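Local coordinates for protein superoxide dismutase [Mn], mitochondrial (Saccharomyces cerevisiae S288C, PDB 4F6E) that disproportionates superoxide radicals to hydrogen peroxide and oxygen at a manganese ion, one per subunit, in a mitochondrial homotetramer, at residues 79-84 with 166-171; 127-132 with 150-155; 20-25 with 174-179. The protein carries 2 engineered substitutions. One frame throughout, in Å; residues are numbered along the deposited sequence.

Contact 1 (79-84 with 166-171). With MN (manganese (II) ion), chain E.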
loop_
_atom_site.group_PDB
_atom_site.type_symbol
_atom_site.label_atom_id
_atom_site.label_comp_id
_atom_site.label_asym_id
_atom_site.label_seq_id
_atom_site.Cartn_x
_atom_site.Cartn_y
_atom_site.Cartn_z
ATOM N N THR A 79 1.989 -12.210 -16.360
ATOM C CA THR A 79 1.123 -13.310 -15.940
ATOM C C THR A 79 -0.350 -12.963 -16.149
ATOM O O THR A 79 -1.114 -13.772 -16.686
ATOM C CB THR A 79 1.363 -13.644 -14.455
ATOM O OG1 THR A 79 2.725 -14.064 -14.284
ATOM C CG2 THR A 79 0.438 -14.770 -13.991
ATOM N N ASN A 80 -0.735 -11.763 -15.728
ATOM C CA ASN A 80 -2.147 -11.375 -15.777
ATOM C C ASN A 80 -2.665 -11.316 -17.199
ATOM O O ASN A 80 -3.794 -11.728 -17.465
ATOM C CB ASN A 80 -2.389 -10.015 -15.106
ATOM C CG ASN A 80 -2.339 -10.079 -13.584
ATOM O OD1 ASN A 80 -2.577 -11.120 -12.965
ATOM N ND2 ASN A 80 -2.032 -8.935 -12.970
ATOM N N HIS A 81 -1.848 -10.807 -18.120
ATOM C CA HIS A 81 -2.277 -10.754 -19.519
ATOM C C HIS A 81 -2.335 -12.124 -20.153
ATOM O O HIS A 81 -3.219 -12.386 -20.969
ATOM C CB HIS A 81 -1.448 -9.766 -20.344
ATOM C CG HIS A 81 -1.710 -8.348 -19.974
ATOM N ND1 HIS A 81 -1.085 -7.731 -18.910
ATOM C CD2 HIS A 81 -2.596 -7.454 -20.467
ATOM C CE1 HIS A 81 -1.543 -6.499 -18.795
ATOM N NE2 HIS A 81 -2.459 -6.308 -19.728
ATOM N N CYS A 82 -1.434 -13.024 -19.763
ATOM C CA CYS A 82 -1.539 -14.396 -20.269
ATOM C C CYS A 82 -2.863 -15.018 -19.844
ATOM O O CYS A 82 -3.545 -15.652 -20.656
ATOM C CB CYS A 82 -0.386 -15.269 -19.780
ATOM S SG CYS A 82 1.174 -14.957 -20.642
ATOM N N LEU A 83 -3.241 -14.820 -18.585
ATOM C CA LEU A 83 -4.516 -15.353 -18.092
ATOM C C LEU A 83 -5.685 -14.746 -18.865
ATOM O O LEU A 83 -6.622 -15.453 -19.244
ATOM C CB LEU A 83 -4.689 -15.072 -16.594
ATOM C CG LEU A 83 -3.707 -15.808 -15.670
ATOM C CD1 LEU A 83 -3.744 -15.262 -14.259
ATOM C CD2 LEU A 83 -4.015 -17.302 -15.653
ATOM N N PHE A 84 -5.615 -13.433 -19.072
ATOM C CA PHE A 84 -6.672 -12.666 -19.728
ATOM C C PHE A 84 -6.945 -13.219 -21.115
ATOM O O PHE A 84 -8.091 -13.553 -21.433
ATOM C CB PHE A 84 -6.237 -11.194 -19.789
ATOM C CG PHE A 84 -7.313 -10.236 -20.235
ATOM C CD1 PHE A 84 -8.540 -10.198 -19.592
ATOM C CD2 PHE A 84 -7.072 -9.338 -21.269
ATOM C CE1 PHE A 84 -9.524 -9.297 -19.989
ATOM C CE2 PHE A 84 -8.045 -8.429 -21.660
ATOM C CZ PHE A 84 -9.269 -8.408 -21.024
ATOM N N ALA A 166 -9.925 -13.718 -15.225
ATOM C CA ALA A 166 -9.268 -12.438 -14.990
ATOM C C ALA A 166 -9.905 -11.384 -15.898
ATOM O O ALA A 166 -10.030 -11.613 -17.092
ATOM C CB ALA A 166 -7.782 -12.564 -15.280
ATOM N N ILE A 167 -10.303 -10.241 -15.331
ATOM C CA ILE A 167 -10.819 -9.126 -16.129
ATOM C C ILE A 167 -9.970 -7.878 -15.885
ATOM O O ILE A 167 -9.822 -7.418 -14.754
ATOM C CB ILE A 167 -12.291 -8.798 -15.792
ATOM C CG1 ILE A 167 -13.181 -10.038 -15.958
ATOM C CG2 ILE A 167 -12.795 -7.632 -16.663
ATOM C CD1 ILE A 167 -13.295 -10.555 -17.388
ATOM N N ASP A 168 -9.394 -7.356 -16.961
ATOM C CA ASP A 168 -8.513 -6.193 -16.905
ATOM C C ASP A 168 -9.330 -4.909 -16.766
ATOM O O ASP A 168 -10.205 -4.641 -17.588
ATOM C CB ASP A 168 -7.696 -6.165 -18.200
ATOM C CG ASP A 168 -6.531 -5.215 -18.158
ATOM O OD1 ASP A 168 -6.299 -4.511 -17.151
ATOM O OD2 ASP A 168 -5.847 -5.181 -19.194
ATOM N N ALA A 169 -9.051 -4.124 -15.723
ATOM C CA ALA A 169 -9.727 -2.835 -15.511
ATOM C C ALA A 169 -8.812 -1.633 -15.741
ATOM O O ALA A 169 -9.207 -0.503 -15.446
ATOM C CB ALA A 169 -10.347 -2.771 -14.095
ATOM N N TRP A 170 -7.600 -1.854 -16.252
ATOM C CA TRP A 170 -6.770 -0.709 -16.648
ATOM C C TRP A 170 -7.467 0.041 -17.767
ATOM O O TRP A 170 -8.144 -0.558 -18.603
ATOM C CB TRP A 170 -5.404 -1.163 -17.156
ATOM C CG TRP A 170 -4.411 -1.538 -16.101
ATOM C CD1 TRP A 170 -4.557 -2.494 -15.131
ATOM C CD2 TRP A 170 -3.097 -0.996 -15.942
ATOM N NE1 TRP A 170 -3.405 -2.567 -14.369
ATOM C CE2 TRP A 170 -2.497 -1.660 -14.851
ATOM C CE3 TRP A 170 -2.375 -0.005 -16.608
ATOM C CZ2 TRP A 170 -1.203 -1.365 -14.411
ATOM C CZ3 TRP A 170 -1.099 0.289 -16.169
ATOM C CH2 TRP A 170 -0.522 -0.393 -15.088
ATOM N N GLU A 171 -7.295 1.360 -17.786
ATOM C CA GLU A 171 -7.961 2.168 -18.786
ATOM C C GLU A 171 -7.556 1.785 -20.217
ATOM O O GLU A 171 -8.386 1.866 -21.129
ATOM C CB GLU A 171 -7.732 3.661 -18.493
ATOM C CG GLU A 171 -8.496 4.125 -17.245
ATOM C CD GLU A 171 -8.304 5.601 -16.899
ATOM O OE1 GLU A 171 -7.152 6.088 -16.945
ATOM O OE2 GLU A 171 -9.312 6.250 -16.521
HETATM MN MN MN E . -3.876 -4.606 -19.688
HETATM O O HOH W 1 -3.464 -4.221 -17.381
#
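His81 and Asp168 bind the same manganese, one from the helical domain and one from the C-terminal domain. His81 NE2 lies 2.2 Å from the manganese and Asp168 OD2 2.1 Å from it. Their planes stand 87° apart, imidazole against carboxylate, and NE2 and OD2 meet as two ligands of one metal rather than as a hydrogen-bonded pair. His26 and His172 complete the protein ligands, the set of three histidines and one aspartate known throughout iron and manganese superoxide dismutases, and a water at 2.4 Å from the manganese also binds it.

Hydrogen bonds fix both groups. His81 ND1 bonds to Gly77 O one turn earlier, which probably sets the ring's rotation, with NE2 facing the metal. On the carboxylate, Asp168 OD1 does not bind the manganese; it accepts from the bound water and, at 3.1 Å, from Trp170 N, met from above the carboxylate plane in an Asx turn.

Packing comes from Phe84. CG is anti to the backbone N (chi1 -170°), which carries the ring to the strand. Asp168 CB sits over one face, a CH-pi contact 4.0 Å from the Phe84 ring centroid, while Ala166 O lies in plane at the ring edge, 3.2 Å from Phe84 CD1. Leu83 CB and Ala166 CB add an apolar touch.

The axes of segment 79-84, in helix 74-86, and of 166-168, in strand 165-168, make an angle of 110°. The strand is an outer one of the sheet: Ile167 pairs through its backbone with Ala134 of strand 132-136, whose Trp133 packs on Asp168.

Contact 2 (127-132 with 150-155)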
loop_
_atom_site.group_PDB
_atom_site.type_symbol
_atom_site.label_atom_id
_atom_site.label_comp_id
_atom_site.label_asym_id
_atom_site.label_seq_id
_atom_site.Cartn_x
_atom_site.Cartn_y
_atom_site.Cartn_z
ATOM N N GLY A 127 -15.366 -0.901 -8.578
ATOM C CA GLY A 127 -14.729 -0.468 -7.346
ATOM C C GLY A 127 -13.221 -0.344 -7.358
ATOM O O GLY A 127 -12.628 0.095 -6.372
ATOM N N VAL A 128 -12.584 -0.736 -8.457
ATOM C CA VAL A 128 -11.153 -0.512 -8.609
ATOM C C VAL A 128 -10.910 0.985 -8.825
ATOM O O VAL A 128 -11.308 1.548 -9.843
ATOM C CB VAL A 128 -10.553 -1.348 -9.757
ATOM C CG1 VAL A 128 -9.061 -1.039 -9.918
ATOM C CG2 VAL A 128 -10.753 -2.845 -9.468
ATOM N N GLN A 129 -10.273 1.611 -7.838
ATOM C CA GLN A 129 -10.070 3.052 -7.842
ATOM C C GLN A 129 -8.633 3.371 -8.246
ATOM O O GLN A 129 -7.789 3.734 -7.416
ATOM C CB GLN A 129 -10.419 3.635 -6.468
ATOM C CG GLN A 129 -11.910 3.597 -6.171
ATOM C CD GLN A 129 -12.282 4.053 -4.767
ATOM O OE1 GLN A 129 -11.501 3.926 -3.816
ATOM N NE2 GLN A 129 -13.489 4.586 -4.634
ATOM N N GLY A 130 -8.381 3.257 -9.549
ATOM C CA GLY A 130 -7.046 3.311 -10.117
ATOM C C GLY A 130 -6.974 2.236 -11.188
ATOM O O GLY A 130 -8.013 1.834 -11.727
ATOM N N SER A 131 -5.767 1.770 -11.490
ATOM C CA SER A 131 -5.582 0.654 -12.420
ATOM C C SER A 131 -5.640 -0.638 -11.632
ATOM O O SER A 131 -5.184 -0.678 -10.503
ATOM C CB SER A 131 -4.197 0.715 -13.063
ATOM O OG SER A 131 -3.986 1.919 -13.791
ATOM N N GLY A 132 -6.184 -1.698 -12.229
ATOM C CA GLY A 132 -6.155 -2.995 -11.577
ATOM C C GLY A 132 -6.979 -4.030 -12.311
ATOM O O GLY A 132 -7.251 -3.879 -13.513
ATOM N N GLN A 150 -10.270 -8.164 -5.879
ATOM C CA GLN A 150 -9.703 -7.063 -6.643
ATOM C C GLN A 150 -8.205 -7.002 -6.430
ATOM O O GLN A 150 -7.725 -7.234 -5.321
ATOM C CB GLN A 150 -10.276 -5.725 -6.158
ATOM C CG GLN A 150 -11.744 -5.524 -6.446
ATOM C CD GLN A 150 -12.385 -4.553 -5.479
ATOM O OE1 GLN A 150 -12.179 -4.642 -4.271
ATOM N NE2 GLN A 150 -13.173 -3.623 -6.003
ATOM N N THR A 151 -7.464 -6.677 -7.480
ATOM C CA THR A 151 -6.058 -6.298 -7.293
ATOM C C THR A 151 -5.783 -4.952 -7.940
ATOM O O THR A 151 -6.518 -4.507 -8.830
ATOM C CB THR A 151 -5.050 -7.340 -7.832
ATOM O OG1 THR A 151 -5.066 -7.359 -9.265
ATOM C CG2 THR A 151 -5.335 -8.736 -7.292
ATOM N N TYR A 152 -4.727 -4.295 -7.468
ATOM C CA TYR A 152 -4.298 -3.034 -8.059
ATOM C C TYR A 152 -3.063 -3.184 -8.928
ATOM O O TYR A 152 -2.228 -4.068 -8.710
ATOM C CB TYR A 152 -4.091 -1.968 -6.978
ATOM C CG TYR A 152 -5.400 -1.351 -6.577
ATOM C CD1 TYR A 152 -5.766 -0.087 -7.027
ATOM C CD2 TYR A 152 -6.296 -2.047 -5.781
ATOM C CE1 TYR A 152 -6.984 0.473 -6.667
ATOM C CE2 TYR A 152 -7.524 -1.497 -5.426
ATOM C CZ TYR A 152 -7.858 -0.240 -5.875
ATOM O OH TYR A 152 -9.073 0.300 -5.516
ATOM N N ASN A 153 -2.971 -2.329 -9.944
ATOM C CA ASN A 153 -1.812 -2.283 -10.832
ATOM C C ASN A 153 -1.583 -3.622 -11.501
ATOM O O ASN A 153 -2.496 -4.116 -12.146
ATOM C CB ASN A 153 -0.608 -1.749 -10.065
ATOM C CG ASN A 153 -0.922 -0.405 -9.450
ATOM O OD1 ASN A 153 -1.512 0.441 -10.114
ATOM N ND2 ASN A 153 -0.625 -0.236 -8.169
ATOM N N GLN A 154 -0.407 -4.220 -11.345
ATOM C CA GLN A 154 -0.219 -5.576 -11.851
ATOM C C GLN A 154 -0.045 -6.597 -10.732
ATOM O O GLN A 154 0.530 -7.671 -10.937
ATOM C CB GLN A 154 0.919 -5.661 -12.886
ATOM C CG GLN A 154 0.671 -4.858 -14.163
ATOM C CD GLN A 154 -0.574 -5.295 -14.931
ATOM O OE1 GLN A 154 -1.150 -6.361 -14.677
ATOM N NE2 GLN A 154 -0.990 -4.467 -15.886
ATOM N N ASP A 155 -0.579 -6.288 -9.553
ATOM C CA ASP A 155 -0.646 -7.308 -8.513
ATOM C C ASP A 155 -1.519 -8.447 -9.027
ATOM O O ASP A 155 -2.406 -8.242 -9.857
ATOM C CB ASP A 155 -1.204 -6.739 -7.213
ATOM C CG ASP A 155 -0.286 -5.693 -6.587
ATOM O OD1 ASP A 155 0.881 -5.566 -7.019
ATOM O OD2 ASP A 155 -0.736 -5.002 -5.654
HETATM O O HOH W 2 -3.255 2.438 -10.246
#
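Gly132 and Tyr152 face each other as a non-hydrogen-bonded antiparallel pair, where strands 132-136 and 148-152 of a long-looped beta-hairpin meet at one end, within the three-stranded sheet of the C-terminal domain. The backbones are close here: lacking a side chain, Gly132 lets its CA come within 3.2 Å of Thr151 O in a CA-H...O contact. The neighbouring bond, Asn153 N to Ser131 O, is short and nearly straight (2.8 Å, 174°), although the donor stands well above the carbonyl plane. Beyond it the chain reverses in a type II' turn from Tyr152 to Asp155, braced by Asp155 N to Tyr152 O and by Thr151 OG1 donating to Asp155 O.

The Tyr152 side chain extends this close fit along the loop. CG leans beside the backbone N (chi1 -81°), which lays the ring against residues 128-131. Val128 CG1 is over one face, 4.1 Å from Tyr152 CE1, and Gln129 O lies in plane at the edge; together they limit the ring's rotation. At the far end Tyr152 OH accepts from Gln129 N over 2.9 Å at 170°, a straight bond that holds the hydroxyl end.

The margin at Gly127 and Gln150, both partly exposed, is looser. The Gln150 and Val128 side chains lie alongside each other, pointing opposite ways, with Gln150 CG 4.2 Å from Val128 CG2. Gln150 NE2 lies beside Gly127 without bonding to it, donating instead to the backbone O of the dimethylated Lys124. Another flank faces the second subunit, whose Gln69 and Asn70 hold the Gln129 amide and whose Ser131 OG is hydrogen-bonded to Ser131 OG of this chain. One water joins the two segments, accepting from Ser131 N and donating to Asn153 OD1 at 2.7 Å.

Contact 3 (20-25 with 174-179); sequences GQINEL and YYLQYQ
Ile22 points from helix 20-27 toward the short helix 175-178 and carries most of the contact. Its CG1-CD1 arm is fully extended (chi2 -179°), so the terminal methyl reaches past Leu176 to the backbone behind: Ile22 CD1 lies 3.8 Å from Tyr174 CA, at the N-cap of that helix. Ile22 and Leu176 lie side by side with their ends pointing opposite ways, Ile22 CG1 against Leu176 CB at 4.0 Å. Gln177 instead is set roughly perpendicular to Ile22 and offers the root of its side chain, Gln177 CB being 3.7 Å from Ile22 CD1.

One turn further along the first helix, Leu25 meets Leu176, again roughly perpendicular. Here methyl meets methyl, Leu25 CD1 to Leu176 CD1 at 3.5 Å, the closest approach between the segments. Leu176 therefore has its CB against Ile22 and its tip against Leu25, while Tyr175 of the second subunit also packs on it.

From CB onward Gln177 runs extended, CG anti to the backbone N (chi1 178°), and carries its amide beside the first helix to the chain leading into it: OE1 accepts from Ser19 N and NE2 donates to Pro16 O. Tyr178 OH bonds to Tyr17 O of the same loop.

The two segments thus touch through carbon, in apolar contacts that by themselves impose little direction. The directional bonds lie next to them, where the Gln177 amide grips Ser19 N and Pro16 O at the entry to helix 20-27, the helix that goes on to the metal ligand His26.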
loop_
_atom_site.group_PDB
_atom_site.type_symbol
_atom_site.label_atom_id
_atom_site.label_comp_id
_atom_site.label_asym_id
_atom_site.label_seq_id
_atom_site.Cartn_x
_atom_site.Cartn_y
_atom_site.Cartn_z
ATOM N N GLY A 20 -10.825 -4.627 -32.177
ATOM C CA GLY A 20 -9.583 -5.169 -32.689
ATOM C C GLY A 20 -8.409 -4.233 -32.486
ATOM O O GLY A 20 -7.292 -4.688 -32.260
ATOM N N GLN A 21 -8.664 -2.928 -32.575
ATOM C CA GLN A 21 -7.614 -1.927 -32.388
ATOM C C GLN A 21 -7.061 -2.001 -30.962
ATOM O O GLN A 21 -5.845 -1.964 -30.740
ATOM C CB GLN A 21 -8.165 -0.529 -32.679
ATOM C CG GLN A 21 -8.902 -0.404 -34.016
ATOM C CD GLN A 21 -7.964 -0.329 -35.216
ATOM O OE1 GLN A 21 -7.746 -1.327 -35.913
ATOM N NE2 GLN A 21 -7.424 0.865 -35.479
ATOM N N ILE A 22 -7.958 -2.126 -29.991
ATOM C CA ILE A 22 -7.533 -2.353 -28.612
ATOM C C ILE A 22 -6.727 -3.638 -28.453
ATOM O O ILE A 22 -5.622 -3.609 -27.915
ATOM C CB ILE A 22 -8.733 -2.313 -27.640
ATOM C CG1 ILE A 22 -9.255 -0.875 -27.547
ATOM C CG2 ILE A 22 -8.328 -2.828 -26.250
ATOM C CD1 ILE A 22 -10.420 -0.704 -26.608
ATOM N N ASN A 23 -7.253 -4.764 -28.929
ATOM C CA ASN A 23 -6.516 -6.016 -28.775
ATOM C C ASN A 23 -5.114 -5.935 -29.376
ATOM O O ASN A 23 -4.154 -6.417 -28.781
ATOM C CB ASN A 23 -7.275 -7.194 -29.389
ATOM C CG ASN A 23 -8.427 -7.656 -28.530
ATOM O OD1 ASN A 23 -8.453 -7.437 -27.321
ATOM N ND2 ASN A 23 -9.388 -8.317 -29.156
ATOM N N GLU A 24 -4.999 -5.309 -30.547
ATOM C CA GLU A 24 -3.703 -5.183 -31.204
ATOM C C GLU A 24 -2.704 -4.407 -30.335
ATOM O O GLU A 24 -1.579 -4.851 -30.131
ATOM C CB GLU A 24 -3.847 -4.515 -32.576
ATOM C CG GLU A 24 -2.547 -4.449 -33.355
ATOM C CD GLU A 24 -2.660 -3.647 -34.644
ATOM O OE1 GLU A 24 -3.563 -2.783 -34.752
ATOM O OE2 GLU A 24 -1.835 -3.879 -35.554
ATOM N N LEU A 25 -3.120 -3.254 -29.819
ATOM C CA LEU A 25 -2.236 -2.455 -28.965
ATOM C C LEU A 25 -1.975 -3.172 -27.645
ATOM O O LEU A 25 -0.854 -3.180 -27.110
ATOM C CB LEU A 25 -2.885 -1.106 -28.660
ATOM C CG LEU A 25 -2.931 -0.113 -29.822
ATOM C CD1 LEU A 25 -3.792 1.064 -29.428
ATOM C CD2 LEU A 25 -1.529 0.351 -30.182
ATOM N N TYR A 174 -9.879 -0.498 -22.429
ATOM C CA TYR A 174 -11.194 -0.097 -22.934
ATOM C C TYR A 174 -11.300 1.331 -23.472
ATOM O O TYR A 174 -12.285 1.647 -24.127
ATOM C CB TYR A 174 -12.270 -0.281 -21.850
ATOM C CG TYR A 174 -12.073 0.550 -20.579
ATOM C CD1 TYR A 174 -12.509 1.873 -20.504
ATOM C CD2 TYR A 174 -11.478 -0.006 -19.449
ATOM C CE1 TYR A 174 -12.328 2.622 -19.345
ATOM C CE2 TYR A 174 -11.311 0.729 -18.280
ATOM C CZ TYR A 174 -11.731 2.043 -18.240
ATOM O OH TYR A 174 -11.575 2.775 -17.083
ATOM N N TYR A 175 -10.328 2.195 -23.175
ATOM C CA TYR A 175 -10.546 3.636 -23.358
ATOM C C TYR A 175 -10.753 4.075 -24.806
ATOM O O TYR A 175 -11.554 4.976 -25.065
ATOM C CB TYR A 175 -9.432 4.482 -22.696
ATOM C CG TYR A 175 -9.959 5.838 -22.253
ATOM C CD1 TYR A 175 -10.549 6.000 -21.008
ATOM C CD2 TYR A 175 -9.901 6.947 -23.100
ATOM C CE1 TYR A 175 -11.055 7.225 -20.602
ATOM C CE2 TYR A 175 -10.401 8.177 -22.700
ATOM C CZ TYR A 175 -10.985 8.307 -21.454
ATOM O OH TYR A 175 -11.484 9.518 -21.053
ATOM N N LEU A 176 -10.051 3.448 -25.746
ATOM C CA LEU A 176 -10.174 3.862 -27.147
ATOM C C LEU A 176 -11.588 3.652 -27.653
ATOM O O LEU A 176 -12.045 4.349 -28.560
ATOM C CB LEU A 176 -9.213 3.081 -28.040
ATOM C CG LEU A 176 -7.754 3.501 -28.048
ATOM C CD1 LEU A 176 -6.964 2.550 -28.930
ATOM C CD2 LEU A 176 -7.613 4.937 -28.543
ATOM N N GLN A 177 -12.278 2.684 -27.061
ATOM C CA GLN A 177 -13.612 2.293 -27.500
ATOM C C GLN A 177 -14.728 2.872 -26.628
ATOM O O GLN A 177 -15.728 3.381 -27.141
ATOM C CB GLN A 177 -13.691 0.763 -27.495
ATOM C CG GLN A 177 -15.050 0.209 -27.893
ATOM C CD GLN A 177 -15.061 -1.302 -27.964
ATOM O OE1 GLN A 177 -14.055 -1.957 -27.679
ATOM N NE2 GLN A 177 -16.214 -1.871 -28.335
ATOM N N TYR A 178 -14.552 2.798 -25.308
ATOM C CA TYR A 178 -15.616 3.168 -24.368
ATOM C C TYR A 178 -15.349 4.483 -23.645
ATOM O O TYR A 178 -16.216 4.976 -22.912
ATOM C CB TYR A 178 -15.784 2.064 -23.312
ATOM C CG TYR A 178 -16.286 0.751 -23.867
ATOM C CD1 TYR A 178 -17.644 0.523 -24.018
ATOM C CD2 TYR A 178 -15.400 -0.260 -24.240
ATOM C CE1 TYR A 178 -18.116 -0.671 -24.523
ATOM C CE2 TYR A 178 -15.868 -1.462 -24.745
ATOM C CZ TYR A 178 -17.223 -1.659 -24.886
ATOM O OH TYR A 178 -17.713 -2.843 -25.394
ATOM N N GLN A 179 -14.153 5.032 -23.841
ATOM C CA GLN A 179 -13.716 6.222 -23.107
ATOM C C GLN A 179 -14.021 6.089 -21.615
ATOM O O GLN A 179 -13.669 5.081 -20.994
ATOM C CB GLN A 179 -14.323 7.498 -23.712
ATOM C CG GLN A 179 -13.786 7.805 -25.096
ATOM C CD GLN A 179 -14.490 7.021 -26.164
ATOM O OE1 GLN A 179 -15.698 7.167 -26.358
ATOM N NE2 GLN A 179 -13.744 6.178 -26.870
#

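Overall arrangement
Contacts 1 and 2 adjoin, their centres 10 Å apart, and probable hydrogen bonds tie them together: Ala169 N to Gly132 O and Trp170 NE1 to Asn153 O, both 2.9 Å. Contact 2 lies further from the metal, the Ser131 side chain about 9 Å from the manganese. Contact 3 lies 14 Å from contact 1 between centres and touches it where Ala169 O packs on the Tyr174 ring; the Ile22 side chain is about 8 Å from the metal. Ligands His26 and His172 lie in the chain just beside its segments. Contacts 2 and 3 do not touch, yet along the chain 3 encloses 1, which encloses 2, and all three reach the second subunit.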